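Local coordinates for PKS_KS domain-containing protein (PDB 6SMO), which probably acts as a ketosynthase of the 3-oxoacyl-[acyl-carrier-protein] synthase type, and holds a poly-keto acyl chain in its pocket, at residues A74-V78 with V259-G263; A128-A132 with A370-A374; I360-M366 with V391-N396. All blocks are in the same frame, centred on the assembly; numbering follows the deposited sequence.

Contact 1 (A74-V78 with V259-G263)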
ATOM      1  N   ALA B  74      26.005  -1.693   2.256  1.00 48.05           N
ATOM      2  CA  ALA B  74      25.689  -1.423   0.833  1.00 47.09           C
ATOM      3  C   ALA B  74      24.298  -0.787   0.722  1.00 45.50           C
ATOM      4  O   ALA B  74      23.376  -1.263   1.416  1.00 45.35           O
ATOM      5  CB  ALA B  74      25.768  -2.705   0.041  1.00 47.25           C
ATOM      6  N   ILE B  75      24.162   0.246  -0.118  1.00 44.58           N
ATOM      7  CA  ILE B  75      22.870   0.934  -0.426  1.00 43.77           C
ATOM      8  C   ILE B  75      22.856   1.347  -1.903  1.00 42.34           C
ATOM      9  O   ILE B  75      23.946   1.541  -2.478  1.00 42.40           O
ATOM     10  CB  ILE B  75      22.639   2.151   0.495  1.00 44.62           C
ATOM     11  CG1 ILE B  75      23.878   3.047   0.582  1.00 45.60           C
ATOM     12  CG2 ILE B  75      22.167   1.707   1.872  1.00 44.94           C
ATOM     13  CD1 ILE B  75      23.592   4.445   1.085  1.00 46.18           C
ATOM     14  N   GLY B  76      21.657   1.471  -2.480  1.00 40.81           N
ATOM     15  CA  GLY B  76      21.424   2.054  -3.816  1.00 40.20           C
ATOM     16  C   GLY B  76      21.078   3.528  -3.711  1.00 39.63           C
ATOM     17  O   GLY B  76      19.874   3.853  -3.701  1.00 38.13           O
ATOM     18  N   GLN B  77      22.100   4.384  -3.615  1.00 40.44           N
ATOM     19  CA  GLN B  77      21.969   5.860  -3.472  1.00 41.68           C
ATOM     20  C   GLN B  77      22.108   6.508  -4.855  1.00 42.03           C
ATOM     21  O   GLN B  77      22.924   6.010  -5.656  1.00 41.62           O
ATOM     22  CB  GLN B  77      23.024   6.381  -2.494  1.00 42.82           C
ATOM     23  CG  GLN B  77      22.666   7.719  -1.865  1.00 43.70           C
ATOM     24  CD  GLN B  77      23.611   8.089  -0.747  1.00 44.82           C
ATOM     25  OE1 GLN B  77      24.824   7.926  -0.854  1.00 45.84           O
ATOM     26  NE2 GLN B  77      23.055   8.595   0.341  1.00 45.31           N
ATOM     27  N   VAL B  78      21.343   7.573  -5.117  1.00 43.18           N
ATOM     28  CA  VAL B  78      21.281   8.265  -6.442  1.00 44.48           C
ATOM     29  C   VAL B  78      22.348   9.368  -6.497  1.00 45.78           C
ATOM     30  O   VAL B  78      22.966   9.522  -7.568  1.00 46.04           O
ATOM     31  CB  VAL B  78      19.870   8.810  -6.752  1.00 44.45           C
ATOM     32  CG1 VAL B  78      18.844   7.691  -6.832  1.00 43.88           C
ATOM     33  CG2 VAL B  78      19.414   9.875  -5.766  1.00 44.96           C
ATOM     34  N   VAL B 259      19.753  -5.568  -0.995  1.00 38.21           N
ATOM     35  CA  VAL B 259      20.420  -4.247  -0.792  1.00 38.39           C
ATOM     36  C   VAL B 259      19.359  -3.159  -0.989  1.00 38.08           C
ATOM     37  O   VAL B 259      18.879  -3.015  -2.130  1.00 38.22           O
ATOM     38  CB  VAL B 259      21.611  -4.055  -1.752  1.00 38.55           C
ATOM     39  CG1 VAL B 259      22.172  -2.641  -1.695  1.00 38.72           C
ATOM     40  CG2 VAL B 259      22.710  -5.073  -1.495  1.00 38.79           C
ATOM     41  N   ILE B 260      19.006  -2.435   0.079  1.00 37.95           N
ATOM     42  CA  ILE B 260      17.976  -1.352   0.053  1.00 37.62           C
ATOM     43  C   ILE B 260      18.488  -0.206  -0.827  1.00 37.22           C
ATOM     44  O   ILE B 260      19.714   0.021  -0.853  1.00 37.16           O
ATOM     45  CB  ILE B 260      17.614  -0.876   1.476  1.00 37.88           C
ATOM     46  CG1 ILE B 260      16.315  -0.065   1.481  1.00 37.93           C
ATOM     47  CG2 ILE B 260      18.762  -0.106   2.114  1.00 38.28           C
ATOM     48  CD1 ILE B 260      15.666   0.043   2.841  1.00 38.05           C
ATOM     49  N   ALA B 261      17.574   0.480  -1.519  1.00 36.95           N
ATOM     50  CA  ALA B 261      17.866   1.558  -2.491  1.00 37.02           C
ATOM     51  C   ALA B 261      16.759   2.617  -2.441  1.00 37.04           C
ATOM     52  O   ALA B 261      15.730   2.364  -1.791  1.00 36.99           O
ATOM     53  CB  ALA B 261      17.996   0.971  -3.875  1.00 36.86           C
ATOM     54  N   GLU B 262      16.982   3.754  -3.105  1.00 37.35           N
ATOM     55  CA  GLU B 262      15.988   4.846  -3.286  1.00 37.22           C
ATOM     56  C   GLU B 262      15.827   5.121  -4.784  1.00 36.39           C
ATOM     57  O   GLU B 262      16.647   4.606  -5.573  1.00 36.69           O
ATOM     58  CB  GLU B 262      16.416   6.109  -2.531  1.00 38.25           C
ATOM     59  CG  GLU B 262      17.750   6.684  -2.981  1.00 39.42           C
ATOM     60  CD  GLU B 262      18.171   7.966  -2.280  1.00 40.61           C
ATOM     61  OE1 GLU B 262      19.262   8.478  -2.600  1.00 41.75           O
ATOM     62  OE2 GLU B 262      17.411   8.450  -1.414  1.00 41.13           O
ATOM     63  N   GLY B 263      14.805   5.896  -5.156  1.00 35.07           N
ATOM     64  CA  GLY B 263      14.556   6.321  -6.546  1.00 34.69           C
ATOM     65  C   GLY B 263      13.077   6.460  -6.850  1.00 34.00           C
ATOM     66  O   GLY B 263      12.261   6.373  -5.910  1.00 33.84           O
TER
HETATM   67  O   HOH W   1      21.360  -2.857   2.235  1.00 30.55           O
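Glu262 sets CG between its backbone N and carbonyl carbon (chi1 60°) and is extended from there, which carries its carboxylate across to Val78. At the other end of the contact, Val259 has CG1 opposite its own N (chi1 172°), and this lays CG1 against the carbonyl of Ala74, 3.6 Å from Ala74 O. Glu262 OE1 takes the backbone N-H of Val78 in a nearly straight but weak hydrogen bond, N to OE1 3.4 Å. The same oxygen lies beside Val78 CG2 and Gln77 CG. The stronger partner of this carboxylate is Lys95, which makes a salt bridge to OE2. Phe99, on the same helix 95-111, touches both Val78 and Glu262. Between these two ends the backbones run in nearly the same direction and form one parallel beta bridge. Gly76 N donates to Ile260 O at 2.9 Å. Glu262 N donates to Gly76 O at 3.0 Å. Gly76 has no side chain, so its CA can come within 3.8 Å of Ala261 CA. The bridge sits just before strand 263-271 of the central sheet of this thiolase-like fold. Beside the bridge, the CG2 methyls of Ile75 and Ile260 meet at 3.9 Å. Ile260 then turns toward helix 224-233, where it packs on the pocket residues Ser226 and Phe230. A water links the segments at the Val259 end: it donates to Ala74 O and accepts from Ile260 N at 3.2 Å. His369, another pocket residue, makes backbone hydrogen bonds with Val259 and Ala261.

Contact 2 (A128-A132 with A370-A374). With LKZ (3,5,7,9,11-pentakis(oxidanylidene)dodecanal), chain H.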
ATOM      1  N   ALA B 128       2.455   5.695  -6.489  1.00 33.03           N
ATOM      2  CA  ALA B 128       2.429   4.774  -5.329  1.00 33.36           C
ATOM      3  C   ALA B 128       3.693   4.956  -4.479  1.00 33.53           C
ATOM      4  O   ALA B 128       4.669   5.556  -4.973  1.00 33.30           O
ATOM      5  CB  ALA B 128       2.301   3.352  -5.813  1.00 33.51           C
ATOM      6  N   THR B 129       3.660   4.449  -3.245  1.00 33.77           N
ATOM      7  CA  THR B 129       4.789   4.473  -2.276  1.00 33.96           C
ATOM      8  C   THR B 129       4.532   3.434  -1.181  1.00 34.50           C
ATOM      9  O   THR B 129       3.351   3.170  -0.888  1.00 34.48           O
ATOM     10  CB  THR B 129       4.975   5.873  -1.675  1.00 33.84           C
ATOM     11  OG1 THR B 129       6.257   5.917  -1.048  1.00 33.25           O
ATOM     12  CG2 THR B 129       3.901   6.241  -0.674  1.00 33.86           C
ATOM     13  N   ALA B 130       5.599   2.907  -0.588  1.00 35.40           N
ATOM     14  CA  ALA B 130       5.485   1.939   0.521  1.00 35.83           C
ATOM     15  C   ALA B 130       5.547   2.679   1.865  1.00 36.54           C
ATOM     16  O   ALA B 130       4.724   2.356   2.726  1.00 36.38           O
ATOM     17  CB  ALA B 130       6.572   0.907   0.392  1.00 36.03           C
ATOM     18  N   ILE B 131       6.449   3.660   2.019  1.00 37.43           N
ATOM     19  CA  ILE B 131       6.599   4.389   3.319  1.00 38.29           C
ATOM     20  C   ILE B 131       6.473   5.904   3.141  1.00 38.61           C
ATOM     21  O   ILE B 131       6.574   6.599   4.142  1.00 38.60           O
ATOM     22  CB  ILE B 131       7.933   4.052   4.011  1.00 39.01           C
ATOM     23  CG1 ILE B 131       9.059   4.962   3.527  1.00 39.31           C
ATOM     24  CG2 ILE B 131       8.294   2.594   3.858  1.00 39.46           C
ATOM     25  CD1 ILE B 131      10.418   4.335   3.605  1.00 39.64           C
ATOM     26  N   ALA B 132       6.320   6.388   1.912  1.00 38.94           N
ATOM     27  CA  ALA B 132       6.201   7.833   1.593  1.00 39.73           C
ATOM     28  C   ALA B 132       7.380   8.595   2.221  1.00 40.67           C
ATOM     29  O   ALA B 132       8.524   8.123   2.063  1.00 41.16           O
ATOM     30  CB  ALA B 132       4.860   8.346   2.060  1.00 39.40           C
ATOM     31  N   ALA B 370      14.280  -0.680  -4.107  1.00 31.88           N
ATOM     32  CA  ALA B 370      13.647   0.623  -3.808  1.00 31.80           C
ATOM     33  C   ALA B 370      12.189   0.407  -3.397  1.00 31.54           C
ATOM     34  O   ALA B 370      11.416   1.345  -3.516  1.00 31.41           O
ATOM     35  CB  ALA B 370      13.767   1.542  -4.994  1.00 31.86           C
ATOM     36  N   LEU B 371      11.853  -0.814  -2.987  1.00 31.24           N
ATOM     37  CA  LEU B 371      10.499  -1.200  -2.514  1.00 31.10           C
ATOM     38  C   LEU B 371       9.481  -0.966  -3.627  1.00 31.06           C
ATOM     39  O   LEU B 371       9.596  -1.623  -4.658  1.00 31.53           O
ATOM     40  CB  LEU B 371      10.129  -0.476  -1.215  1.00 31.21           C
ATOM     41  CG  LEU B 371      11.256  -0.282  -0.202  1.00 31.38           C
ATOM     42  CD1 LEU B 371      10.725   0.320   1.082  1.00 31.42           C
ATOM     43  CD2 LEU B 371      11.978  -1.584   0.089  1.00 31.34           C
ATOM     44  N   ALA B 372       8.497  -0.101  -3.387  1.00 30.82           N
ATOM     45  CA  ALA B 372       7.451   0.227  -4.381  1.00 30.68           C
ATOM     46  C   ALA B 372       8.095   0.838  -5.626  1.00 30.64           C
ATOM     47  O   ALA B 372       7.712   0.454  -6.733  1.00 31.18           O
ATOM     48  CB  ALA B 372       6.479   1.195  -3.770  1.00 30.47           C
ATOM     49  N   ALA B 373       9.102   1.693  -5.438  1.00 30.56           N
ATOM     50  CA  ALA B 373       9.793   2.373  -6.554  1.00 30.68           C
ATOM     51  C   ALA B 373      10.469   1.375  -7.506  1.00 30.71           C
ATOM     52  O   ALA B 373      10.540   1.682  -8.692  1.00 30.92           O
ATOM     53  CB  ALA B 373      10.746   3.410  -6.026  1.00 30.76           C
ATOM     54  N   ALA B 374      10.959   0.242  -6.996  1.00 30.66           N
ATOM     55  CA  ALA B 374      11.648  -0.794  -7.799  1.00 30.58           C
ATOM     56  C   ALA B 374      10.730  -1.319  -8.904  1.00 30.36           C
ATOM     57  O   ALA B 374      11.233  -1.554  -9.989  1.00 30.57           O
ATOM     58  CB  ALA B 374      12.085  -1.920  -6.903  1.00 30.69           C
TER
HETATM   59  C4  LKZ H 501       9.518  -0.136   7.432  1.00 56.67           C
HETATM   60  C5  LKZ H 501       8.103  -0.285   6.933  1.00 55.90           C
HETATM   61  C6  LKZ H 501       7.850  -0.008   5.447  1.00 54.13           C
HETATM   62  C7  LKZ H 501       7.519  -1.314   4.759  1.00 53.98           C
HETATM   63  C8  LKZ H 501       7.133  -1.316   3.275  1.00 53.57           C
HETATM   64  C10 LKZ H 501       8.684  -5.507   0.561  1.00 50.39           C
HETATM   65  C22 LKZ H 501       9.636   1.223   8.094  1.00 57.45           C
HETATM   66  C11 LKZ H 501       9.398  -4.522  -0.329  1.00 49.00           C
HETATM   67  O19 LKZ H 501      10.612  -4.462  -0.395  1.00 50.76           O
HETATM   68  C3  LKZ H 501       7.647  -4.659   1.272  1.00 51.25           C
HETATM   69  O23 LKZ H 501       6.470  -4.974   1.249  1.00 51.50           O
HETATM   70  C2  LKZ H 501       8.123  -3.338   1.892  1.00 52.69           C
HETATM   71  C9  LKZ H 501       7.057  -2.781   2.837  1.00 53.28           C
HETATM   72  O20 LKZ H 501       6.202  -3.503   3.311  1.00 54.56           O
HETATM   73  O21 LKZ H 501       7.613  -2.354   5.373  1.00 53.48           O
HETATM   74  O22 LKZ H 501       7.209  -0.587   7.707  1.00 56.92           O
HETATM   75  O24 LKZ H 501       9.514   1.375   9.301  1.00 58.84           O
HETATM   76  C23 LKZ H 501       9.920   2.387   7.164  1.00 57.56           C
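Ala130 and Ala372 form the close side of this contact. The methyl of Ala372 points at the opposing backbone, with CB 3.7 Å from Ala130 N and 3.9 Å from Thr129 C. The Ala130 methyl points back and divides its packing between Ala372 CB, at 4.2 Å, and Leu371 CB, at 4.1 Å. Small side chains let the start of helix 372-388 lie near the 128-132 loop. No hydrogen bond crosses between the two segments. The loop is held from its own side. Thr129 OG1 accepts from Ala132 N at 3.0 Å, an ST motif, and is also bonded to Ser218 O. The carboxylate of Glu219 accepts from Ala130 N and Ile131 N, one oxygen to each. Glu219 lies on strand 212-219 and also packs on Leu371 and Ala372. This loop follows strand 123-128 of the central sheet, and together with Leu371 it forms part of the acyl pocket of the ketosynthase fold. The looser side faces the bound poly-keto chain rather than solvent. There Ile131 CG2 and Leu371 CD1 meet at 4.3 Å. Leu371 has CG opposite its carbonyl carbon (chi1 -38°), which puts CD2 at the ligand, 3.9 Å from LKZ C11, and leaves CD1 for Ile131. Ala130 CB rests 3.7 Å from LKZ C8. Ile131 CG2 also borders the chain. Ile131 also packs on Trp133 of the partner chain, a Ketoacyl_synth_N domain-containing protein. Leu371 touches Cys191, another residue of the pocket.

Contact 3 (I360-M366 with V391-N396)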
ATOM      1  N   ILE B 360      15.257 -14.559 -18.140  1.00 36.39           N
ATOM      2  CA  ILE B 360      14.671 -13.943 -16.911  1.00 35.91           C
ATOM      3  C   ILE B 360      15.764 -13.098 -16.249  1.00 35.62           C
ATOM      4  O   ILE B 360      16.882 -13.615 -16.109  1.00 36.32           O
ATOM      5  CB  ILE B 360      14.137 -15.032 -15.956  1.00 35.96           C
ATOM      6  CG1 ILE B 360      13.179 -15.999 -16.659  1.00 36.25           C
ATOM      7  CG2 ILE B 360      13.494 -14.409 -14.725  1.00 35.72           C
ATOM      8  CD1 ILE B 360      13.104 -17.364 -16.017  1.00 36.49           C
ATOM      9  N   ASN B 361      15.469 -11.854 -15.859  1.00 34.83           N
ATOM     10  CA  ASN B 361      16.471 -10.950 -15.227  1.00 34.58           C
ATOM     11  C   ASN B 361      15.866 -10.223 -14.022  1.00 34.45           C
ATOM     12  O   ASN B 361      14.626 -10.217 -13.875  1.00 34.78           O
ATOM     13  CB  ASN B 361      17.065  -9.952 -16.226  1.00 34.22           C
ATOM     14  CG  ASN B 361      16.034  -9.083 -16.915  1.00 33.92           C
ATOM     15  OD1 ASN B 361      14.847  -9.141 -16.601  1.00 33.49           O
ATOM     16  ND2 ASN B 361      16.480  -8.272 -17.860  1.00 33.79           N
ATOM     17  N   SER B 362      16.742  -9.646 -13.194  1.00 34.12           N
ATOM     18  CA  SER B 362      16.420  -8.767 -12.041  1.00 33.65           C
ATOM     19  C   SER B 362      17.293  -7.509 -12.118  1.00 33.65           C
ATOM     20  O   SER B 362      18.529  -7.659 -12.183  1.00 34.01           O
ATOM     21  CB  SER B 362      16.622  -9.492 -10.737  1.00 33.70           C
ATOM     22  OG  SER B 362      16.381  -8.631  -9.634  1.00 33.33           O
ATOM     23  N   LEU B 363      16.675  -6.325 -12.114  1.00 33.41           N
ATOM     24  CA  LEU B 363      17.381  -5.017 -12.168  1.00 33.50           C
ATOM     25  C   LEU B 363      17.992  -4.704 -10.795  1.00 33.29           C
ATOM     26  O   LEU B 363      18.924  -3.879 -10.743  1.00 33.18           O
ATOM     27  CB  LEU B 363      16.401  -3.919 -12.591  1.00 33.64           C
ATOM     28  CG  LEU B 363      17.042  -2.629 -13.100  1.00 34.12           C
ATOM     29  CD1 LEU B 363      17.580  -2.811 -14.511  1.00 34.64           C
ATOM     30  CD2 LEU B 363      16.056  -1.473 -13.053  1.00 34.20           C
ATOM     31  N   LYS B 364      17.491  -5.349  -9.734  1.00 33.27           N
ATOM     32  CA  LYS B 364      17.905  -5.111  -8.323  1.00 33.52           C
ATOM     33  C   LYS B 364      19.361  -5.547  -8.100  1.00 34.03           C
ATOM     34  O   LYS B 364      19.908  -5.202  -7.035  1.00 34.48           O
ATOM     35  CB  LYS B 364      16.969  -5.843  -7.357  1.00 33.25           C
ATOM     36  CG  LYS B 364      15.535  -5.329  -7.325  1.00 32.99           C
ATOM     37  CD  LYS B 364      14.674  -6.028  -6.294  1.00 32.87           C
ATOM     38  CE  LYS B 364      13.243  -5.532  -6.254  1.00 32.80           C
ATOM     39  NZ  LYS B 364      12.483  -5.919  -7.465  1.00 32.62           N
ATOM     40  N   SER B 365      19.964  -6.273  -9.050  1.00 34.36           N
ATOM     41  CA  SER B 365      21.402  -6.657  -9.037  1.00 34.35           C
ATOM     42  C   SER B 365      22.286  -5.420  -9.244  1.00 34.42           C
ATOM     43  O   SER B 365      23.430  -5.427  -8.746  1.00 34.82           O
ATOM     44  CB  SER B 365      21.696  -7.715 -10.071  1.00 34.84           C
ATOM     45  OG  SER B 365      21.385  -7.255 -11.377  1.00 35.11           O
ATOM     46  N   MET B 366      21.779  -4.412  -9.963  1.00 33.49           N
ATOM     47  CA  MET B 366      22.485  -3.136 -10.262  1.00 33.19           C
ATOM     48  C   MET B 366      21.926  -2.004  -9.389  1.00 32.83           C
ATOM     49  O   MET B 366      22.737  -1.241  -8.829  1.00 32.66           O
ATOM     50  CB  MET B 366      22.321  -2.760 -11.738  1.00 33.02           C
ATOM     51  CG  MET B 366      22.848  -3.817 -12.688  1.00 33.07           C
ATOM     52  SD  MET B 366      22.770  -3.305 -14.421  1.00 33.22           S
ATOM     53  CE  MET B 366      21.346  -4.237 -14.982  1.00 33.14           C
ATOM     54  N   VAL B 391      18.111  -7.005 -23.811  1.00 34.45           N
ATOM     55  CA  VAL B 391      17.814  -7.551 -22.454  1.00 34.53           C
ATOM     56  C   VAL B 391      19.033  -7.304 -21.558  1.00 34.24           C
ATOM     57  O   VAL B 391      20.117  -7.826 -21.884  1.00 34.00           O
ATOM     58  CB  VAL B 391      17.448  -9.046 -22.528  1.00 34.78           C
ATOM     59  CG1 VAL B 391      17.269  -9.653 -21.146  1.00 35.17           C
ATOM     60  CG2 VAL B 391      16.204  -9.280 -23.370  1.00 34.69           C
ATOM     61  N   HIS B 392      18.858  -6.533 -20.478  1.00 34.18           N
ATOM     62  CA  HIS B 392      19.922  -6.221 -19.486  1.00 34.28           C
ATOM     63  C   HIS B 392      20.226  -7.480 -18.677  1.00 34.85           C
ATOM     64  O   HIS B 392      19.337  -8.296 -18.444  1.00 35.24           O
ATOM     65  CB  HIS B 392      19.540  -5.016 -18.609  1.00 33.98           C
ATOM     66  CG  HIS B 392      18.469  -5.279 -17.601  1.00 33.44           C
ATOM     67  ND1 HIS B 392      18.668  -6.092 -16.501  1.00 33.16           N
ATOM     68  CD2 HIS B 392      17.205  -4.814 -17.502  1.00 33.01           C
ATOM     69  CE1 HIS B 392      17.565  -6.134 -15.781  1.00 32.79           C
ATOM     70  NE2 HIS B 392      16.652  -5.359 -16.375  1.00 32.57           N
ATOM     71  N   PRO B 393      21.490  -7.682 -18.237  1.00 35.46           N
ATOM     72  CA  PRO B 393      21.864  -8.881 -17.487  1.00 35.68           C
ATOM     73  C   PRO B 393      21.605  -8.773 -15.978  1.00 35.89           C
ATOM     74  O   PRO B 393      21.448  -7.671 -15.486  1.00 35.73           O
ATOM     75  CB  PRO B 393      23.372  -8.963 -17.752  1.00 36.02           C
ATOM     76  CG  PRO B 393      23.806  -7.512 -17.829  1.00 36.03           C
ATOM     77  CD  PRO B 393      22.631  -6.776 -18.445  1.00 35.69           C
ATOM     78  N   THR B 394      21.565  -9.922 -15.297  1.00 36.21           N
ATOM     79  CA  THR B 394      21.621 -10.043 -13.815  1.00 36.57           C
ATOM     80  C   THR B 394      23.095 -10.145 -13.408  1.00 36.88           C
ATOM     81  O   THR B 394      23.669 -11.240 -13.564  1.00 37.18           O
ATOM     82  CB  THR B 394      20.814 -11.250 -13.318  1.00 36.40           C
ATOM     83  OG1 THR B 394      19.552 -11.258 -13.983  1.00 36.75           O
ATOM     84  CG2 THR B 394      20.598 -11.236 -11.820  1.00 36.35           C
ATOM     85  N   ILE B 395      23.689  -9.045 -12.932  1.00 37.16           N
ATOM     86  CA  ILE B 395      25.144  -8.968 -12.601  1.00 37.91           C
ATOM     87  C   ILE B 395      25.389  -9.617 -11.233  1.00 38.37           C
ATOM     88  O   ILE B 395      24.404  -9.929 -10.533  1.00 38.13           O
ATOM     89  CB  ILE B 395      25.671  -7.517 -12.657  1.00 38.00           C
ATOM     90  CG1 ILE B 395      25.060  -6.621 -11.575  1.00 37.92           C
ATOM     91  CG2 ILE B 395      25.476  -6.933 -14.048  1.00 37.89           C
ATOM     92  CD1 ILE B 395      25.898  -5.408 -11.243  1.00 37.98           C
ATOM     93  N   ASN B 396      26.667  -9.813 -10.889  1.00 39.33           N
ATOM     94  CA  ASN B 396      27.138 -10.388  -9.598  1.00 39.71           C
ATOM     95  C   ASN B 396      26.701 -11.855  -9.490  1.00 40.47           C
ATOM     96  O   ASN B 396      26.553 -12.339  -8.349  1.00 40.53           O
ATOM     97  CB  ASN B 396      26.645  -9.568  -8.402  1.00 39.55           C
ATOM     98  CG  ASN B 396      26.875  -8.080  -8.568  1.00 39.33           C
ATOM     99  OD1 ASN B 396      27.855  -7.661  -9.181  1.00 39.18           O
ATOM    100  ND2 ASN B 396      25.980  -7.274  -8.021  1.00 39.30           N
TER
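Asn361 lays its side-chain amide over one face of the His392 ring, the two planes only 14° apart. ND2 sits over the ring centre, 3.1 Å above the plane. It also donates to His392 O at 2.9 Å, in a straight bond that lies in the amide plane and is tilted 23° from the carbonyl plane. Leu363 CD1 lies over the opposite face, offset toward the rim, in a CH-pi contact 3.5 Å from the centroid. Met366, bent at chi3 (-103°), brings CE obliquely to His392 ND1 and near Pro393 O. Its CG packs 3.7 Å from Ile395 CD1. Further along, Ser365 OG donates to Ser362 O and weakly accepts from Ile395 N, tying the short, weakly bonded helix 364-367 to the loop. Thr394 OG1 weakly accepts from Ser362 N, while its stronger partner is Tyr408 O. The contact joins the edge strand 360-361 to the loop after strand 390-391. Asn361 ND2 is also hydrogen-bonded to Tyr328 OH and Glu385 OE2, and Glu385 OE2 takes His392 N as well. With both faces covered and ND1 donating weakly to Pro393 O, the rotation of the ring is probably restricted, and the Glu385 carboxylate probably polarises the Asn361 amide.

How the contacts relate
Contact 2 lines the pocket directly, whereas the other two lie farther from the ligand. In contact 1 the side chain of Ile260 is about 7 Å from LKZ, and in contact 3 that of Ser362 is about 12 Å away. Contacts 1 and 2 have centres about 12 Å apart and touch, with Ala261 O 3.8 Å from Ala370 CB. Contacts 2 and 3 are about 20 Å apart by centres, yet Ala374 CB meets Lys364 CE at 3.8 Å. Contacts 1 and 3 do not touch; their nearest atoms are about 5 Å apart. The pocket residue His369 lies between segments 360-366 and 370-374 in the chain, bonds to 259-263, and packs against Lys364.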